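Local coordinates for starch synthase I (Hordeum vulgare, PDB 4HLN), which is a plant starch synthase of the glycosyltransferase class, a two-lobed enzyme of GT-B type with Rossmann-like sheets flanked by helices, at residues V128-E133 and T240-A245; A245-P250 and S274-L279. One frame throughout, in Å; residues are numbered along the deposited sequence.

Contact 1 (V128-E133 and T240-A245); sequences VFVTGE and TLLCYA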
loop_
_atom_site.group_PDB
_atom_site.type_symbol
_atom_site.label_atom_id
_atom_site.label_comp_id
_atom_site.label_asym_id
_atom_site.label_seq_id
_atom_site.Cartn_x
_atom_site.Cartn_y
_atom_site.Cartn_z
ATOM N N VAL A 128 4.917 -10.742 13.955
ATOM C CA VAL A 128 3.820 -10.116 14.670
ATOM C C VAL A 128 3.424 -8.819 13.979
ATOM O O VAL A 128 4.135 -7.818 14.061
ATOM C CB VAL A 128 4.189 -9.829 16.144
ATOM C CG1 VAL A 128 2.998 -9.275 16.887
ATOM C CG2 VAL A 128 4.721 -11.094 16.850
ATOM N N PHE A 129 2.298 -8.848 13.275
ATOM C CA PHE A 129 1.740 -7.624 12.698
ATOM C C PHE A 129 1.021 -6.827 13.757
ATOM O O PHE A 129 0.233 -7.376 14.512
ATOM C CB PHE A 129 0.769 -7.943 11.563
ATOM C CG PHE A 129 1.444 -8.418 10.321
ATOM C CD1 PHE A 129 1.733 -7.535 9.293
ATOM C CD2 PHE A 129 1.838 -9.747 10.199
ATOM C CE1 PHE A 129 2.381 -7.981 8.151
ATOM C CE2 PHE A 129 2.483 -10.201 9.063
ATOM C CZ PHE A 129 2.754 -9.315 8.032
ATOM N N VAL A 130 1.294 -5.527 13.816
ATOM C CA VAL A 130 0.531 -4.637 14.687
ATOM C C VAL A 130 -0.157 -3.556 13.846
ATOM O O VAL A 130 0.465 -2.916 12.989
ATOM C CB VAL A 130 1.413 -4.030 15.794
ATOM C CG1 VAL A 130 0.554 -3.282 16.832
ATOM C CG2 VAL A 130 2.242 -5.132 16.467
ATOM N N THR A 131 -1.447 -3.357 14.081
ATOM C CA THR A 131 -2.225 -2.507 13.190
ATOM C C THR A 131 -3.464 -1.939 13.861
ATOM O O THR A 131 -3.992 -2.517 14.805
ATOM C CB THR A 131 -2.642 -3.281 11.916
ATOM O OG1 THR A 131 -3.359 -2.415 11.022
ATOM C CG2 THR A 131 -3.503 -4.471 12.273
ATOM N N GLY A 132 -3.911 -0.789 13.370
ATOM C CA GLY A 132 -5.107 -0.149 13.884
ATOM C C GLY A 132 -6.311 -0.499 13.042
ATOM O O GLY A 132 -7.436 -0.207 13.420
ATOM N N GLU A 133 -6.061 -1.123 11.892
ATOM C CA GLU A 133 -7.111 -1.589 10.998
ATOM C C GLU A 133 -7.874 -2.745 11.601
ATOM O O GLU A 133 -7.338 -3.493 12.414
ATOM C CB GLU A 133 -6.507 -2.085 9.695
ATOM C CG GLU A 133 -6.240 -1.027 8.667
ATOM C CD GLU A 133 -5.851 -1.644 7.339
ATOM O OE1 GLU A 133 -5.329 -0.910 6.469
ATOM O OE2 GLU A 133 -6.071 -2.870 7.174
ATOM N N THR A 240 -1.771 4.123 22.118
ATOM C CA THR A 240 -0.773 3.826 23.135
ATOM C C THR A 240 -1.067 2.461 23.783
ATOM O O THR A 240 -0.159 1.643 23.962
ATOM C CB THR A 240 -0.735 4.958 24.198
ATOM O OG1 THR A 240 -0.242 6.149 23.583
ATOM C CG2 THR A 240 0.177 4.624 25.368
ATOM N N LEU A 241 -2.335 2.212 24.113
ATOM C CA LEU A 241 -2.718 0.940 24.717
ATOM C C LEU A 241 -2.390 -0.186 23.755
ATOM O O LEU A 241 -1.817 -1.215 24.147
ATOM C CB LEU A 241 -4.205 0.903 25.045
ATOM C CG LEU A 241 -4.698 1.869 26.115
ATOM C CD1 LEU A 241 -6.184 1.660 26.404
ATOM C CD2 LEU A 241 -3.874 1.755 27.380
ATOM N N LEU A 242 -2.752 0.035 22.491
ATOM C CA LEU A 242 -2.533 -0.939 21.441
ATOM C C LEU A 242 -1.078 -1.361 21.442
ATOM O O LEU A 242 -0.766 -2.544 21.349
ATOM C CB LEU A 242 -2.879 -0.347 20.075
ATOM C CG LEU A 242 -2.519 -1.313 18.951
ATOM C CD1 LEU A 242 -3.196 -2.679 19.178
ATOM C CD2 LEU A 242 -2.863 -0.762 17.595
ATOM N N CYS A 243 -0.189 -0.379 21.556
ATOM C CA CYS A 243 1.231 -0.623 21.394
ATOM C C CYS A 243 1.834 -1.376 22.573
ATOM O O CYS A 243 2.574 -2.330 22.377
ATOM C CB CYS A 243 1.967 0.689 21.127
ATOM S SG CYS A 243 1.760 1.312 19.423
ATOM N N TYR A 244 1.507 -0.963 23.794
ATOM C CA TYR A 244 1.929 -1.710 24.974
ATOM C C TYR A 244 1.453 -3.175 24.922
ATOM O O TYR A 244 2.212 -4.106 25.208
ATOM C CB TYR A 244 1.419 -1.041 26.256
ATOM C CG TYR A 244 2.296 0.082 26.757
ATOM C CD1 TYR A 244 3.437 -0.190 27.511
ATOM C CD2 TYR A 244 1.980 1.421 26.485
ATOM C CE1 TYR A 244 4.244 0.822 27.978
ATOM C CE2 TYR A 244 2.786 2.453 26.943
ATOM C CZ TYR A 244 3.919 2.145 27.686
ATOM O OH TYR A 244 4.739 3.139 28.150
ATOM N N ALA A 245 0.191 -3.355 24.554
ATOM C CA ALA A 245 -0.417 -4.664 24.482
ATOM C C ALA A 245 0.344 -5.537 23.500
ATOM O O ALA A 245 0.623 -6.697 23.763
ATOM C CB ALA A 245 -1.879 -4.536 24.049
#
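Val130 and Leu242 carry the apolar part of this contact, where helix 235-252 lies against one face of the sheet at strand 126-130. Val130 points its CB toward the helix, and its CG1 lies 4.2 Å from Leu242 CG. Leu242 has CG anti to the backbone N (chi1 174°), and chi2 near 55° then sets CD2 by the chain just beyond Val130. There CD2 comes 3.5 Å from Thr131 O and 4.4 Å from Gly132 N, so a methyl group packs on backbone atoms and no hydrogen bond crosses between the segments.

The polar bonds found around the 128-133 segment do not involve 240-245. Thr131 directs its CB away from the helix, and its OG1 accepts from Glu133 N at 3.1 Å with an N-H...O angle of 157°, forming an ST turn. Val130 O bonds to Asn269 ND2, and Gly132 O bonds to Tyr168 OH.

The two segments bury 130 Å² in all, 56 Å² of it from Leu242. With no directional bond between them, the contact rests mainly on Leu242 packing against Val130 and the Thr131-Gly132 backbone, while Gly132 O and Glu133 N have polar partners away from the helix.

Contact 2 (A245-P250 and S274-L279); sequences AACEAP and SLVPVL
Leu279 N donates to Leu275 O at 2.9 Å, a backbone bond near the start of helix 276-284. The same carbonyl oxygen takes a second, weak bond from Val278 N at 3.0 Å. Both stay inside the 274-279 segment, and no hydrogen bond crosses between the two segments; farther along, Glu248 OE2 bonds to Tyr284 OH, at the end of helix 276-284.

What does span the segments is a sulfur packed mainly against carbons. Cys247 has SG anti to its carbonyl carbon (chi1 -72°), an orientation that projects the sulfur across the interface. Leu279 points its CB toward the other segment, and SG lies 3.8 Å from that CB and 4.0 Å from Leu279 CD1. Against Val276 it meets CG1 at 4.2 Å and the carbonyl O at 4.1 Å. Ala246 adds a looser touch, its CB 4.4 Å from Val276 CG2.

The backbone closest approach is 6.8 Å between the CA atoms of Cys247 and Val276, consistent with the small side chains of Ala246 and Cys247. Cys247 supplies 64 of the 146 Å² buried, while its backbone O bonds to Tyr290 OH. The two segments thus meet through apolar contact centred on one buried sulfur, with the Glu248-Tyr284 bond as a polar tie beside it.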
loop_
_atom_site.group_PDB
_atom_site.type_symbol
_atom_site.label_atom_id
_atom_site.label_comp_id
_atom_site.label_asym_id
_atom_site.label_seq_id
_atom_site.Cartn_x
_atom_site.Cartn_y
_atom_site.Cartn_z
ATOM N N ALA A 245 0.191 -3.355 24.554
ATOM C CA ALA A 245 -0.417 -4.664 24.482
ATOM C C ALA A 245 0.344 -5.537 23.500
ATOM O O ALA A 245 0.623 -6.697 23.763
ATOM C CB ALA A 245 -1.879 -4.536 24.049
ATOM N N ALA A 246 0.684 -4.972 22.355
ATOM C CA ALA A 246 1.296 -5.767 21.313
ATOM C C ALA A 246 2.688 -6.258 21.729
ATOM O O ALA A 246 3.165 -7.295 21.253
ATOM C CB ALA A 246 1.342 -4.982 19.996
ATOM N N CYS A 247 3.332 -5.521 22.627
ATOM C CA CYS A 247 4.633 -5.926 23.154
ATOM C C CYS A 247 4.507 -7.092 24.135
ATOM O O CYS A 247 5.393 -7.929 24.240
ATOM C CB CYS A 247 5.339 -4.739 23.800
ATOM S SG CYS A 247 5.921 -3.540 22.583
ATOM N N GLU A 248 3.382 -7.158 24.827
ATOM C CA GLU A 248 3.131 -8.253 25.754
ATOM C C GLU A 248 2.664 -9.557 25.110
ATOM O O GLU A 248 2.985 -10.644 25.592
ATOM C CB GLU A 248 2.129 -7.808 26.815
ATOM C CG GLU A 248 2.759 -6.860 27.807
ATOM C CD GLU A 248 3.924 -7.519 28.541
ATOM O OE1 GLU A 248 3.683 -8.567 29.191
ATOM O OE2 GLU A 248 5.069 -7.007 28.461
ATOM N N ALA A 249 1.908 -9.454 24.027
ATOM C CA ALA A 249 1.255 -10.631 23.470
ATOM C C ALA A 249 2.216 -11.805 23.220
ATOM O O ALA A 249 1.935 -12.944 23.616
ATOM C CB ALA A 249 0.478 -10.266 22.207
ATOM N N PRO A 250 3.354 -11.532 22.570
ATOM C CA PRO A 250 4.318 -12.598 22.238
ATOM C C PRO A 250 4.974 -13.215 23.474
ATOM O O PRO A 250 5.532 -14.309 23.412
ATOM C CB PRO A 250 5.370 -11.873 21.386
ATOM C CG PRO A 250 4.690 -10.642 20.899
ATOM C CD PRO A 250 3.751 -10.234 22.003
ATOM N N SER A 274 3.054 2.806 15.983
ATOM C CA SER A 274 4.409 3.336 15.796
ATOM C C SER A 274 5.195 3.435 17.075
ATOM O O SER A 274 6.394 3.695 17.057
ATOM C CB SER A 274 4.379 4.698 15.105
ATOM O OG SER A 274 4.381 4.548 13.701
ATOM N N LEU A 275 4.522 3.243 18.196
ATOM C CA LEU A 275 5.197 3.366 19.473
ATOM C C LEU A 275 5.876 2.040 19.821
ATOM O O LEU A 275 6.745 1.988 20.686
ATOM C CB LEU A 275 4.199 3.765 20.555
ATOM C CG LEU A 275 4.801 4.392 21.808
ATOM C CD1 LEU A 275 5.247 5.822 21.519
ATOM C CD2 LEU A 275 3.797 4.388 22.927
ATOM N N VAL A 276 5.480 0.971 19.132
ATOM C CA VAL A 276 5.993 -0.357 19.430
ATOM C C VAL A 276 7.534 -0.433 19.394
ATOM O O VAL A 276 8.154 -0.887 20.349
ATOM C CB VAL A 276 5.369 -1.397 18.473
ATOM C CG1 VAL A 276 6.179 -2.681 18.459
ATOM C CG2 VAL A 276 3.923 -1.647 18.856
ATOM N N PRO A 277 8.151 0.010 18.285
ATOM C CA PRO A 277 9.612 -0.022 18.182
ATOM C C PRO A 277 10.274 0.859 19.216
ATOM O O PRO A 277 11.437 0.629 19.580
ATOM C CB PRO A 277 9.893 0.528 16.786
ATOM C CG PRO A 277 8.626 1.141 16.330
ATOM C CD PRO A 277 7.514 0.492 17.048
ATOM N N VAL A 278 9.550 1.860 19.699
ATOM C CA VAL A 278 10.105 2.701 20.760
ATOM C C VAL A 278 10.100 1.916 22.068
ATOM O O VAL A 278 11.085 1.883 22.784
ATOM C CB VAL A 278 9.334 4.039 20.921
ATOM C CG1 VAL A 278 10.069 4.971 21.881
ATOM C CG2 VAL A 278 9.149 4.712 19.576
ATOM N N LEU A 279 8.979 1.269 22.360
ATOM C CA LEU A 279 8.858 0.424 23.535
ATOM C C LEU A 279 9.959 -0.625 23.570
ATOM O O LEU A 279 10.651 -0.781 24.589
ATOM C CB LEU A 279 7.478 -0.239 23.577
ATOM C CG LEU A 279 6.375 0.779 23.873
ATOM C CD1 LEU A 279 4.980 0.147 23.877
ATOM C CD2 LEU A 279 6.676 1.526 25.193
#

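How the contacts relate
From the N terminus, strand 126-130 comes first; the chain then runs through strands 160-166, 181-190, 195-205 and 208-214 before contact 1 closes this 106-residue excursion on helix 235-252. Contact 2 opens on the same helix and closes a shorter loop of 23 residues, which contains strand 264-269, the parallel neighbour of 126-130. The two are in series, neither nested nor crossed, and share Ala245. Their centres are 7 Å apart, and they touch directly: Val130 CG2 lies 3.6 Å from Ala246 CB, and Cys243 SG lies 3.7 Å from Val276 CG2. Helix 235-252 therefore joins strand 126-130 to helix 276-284.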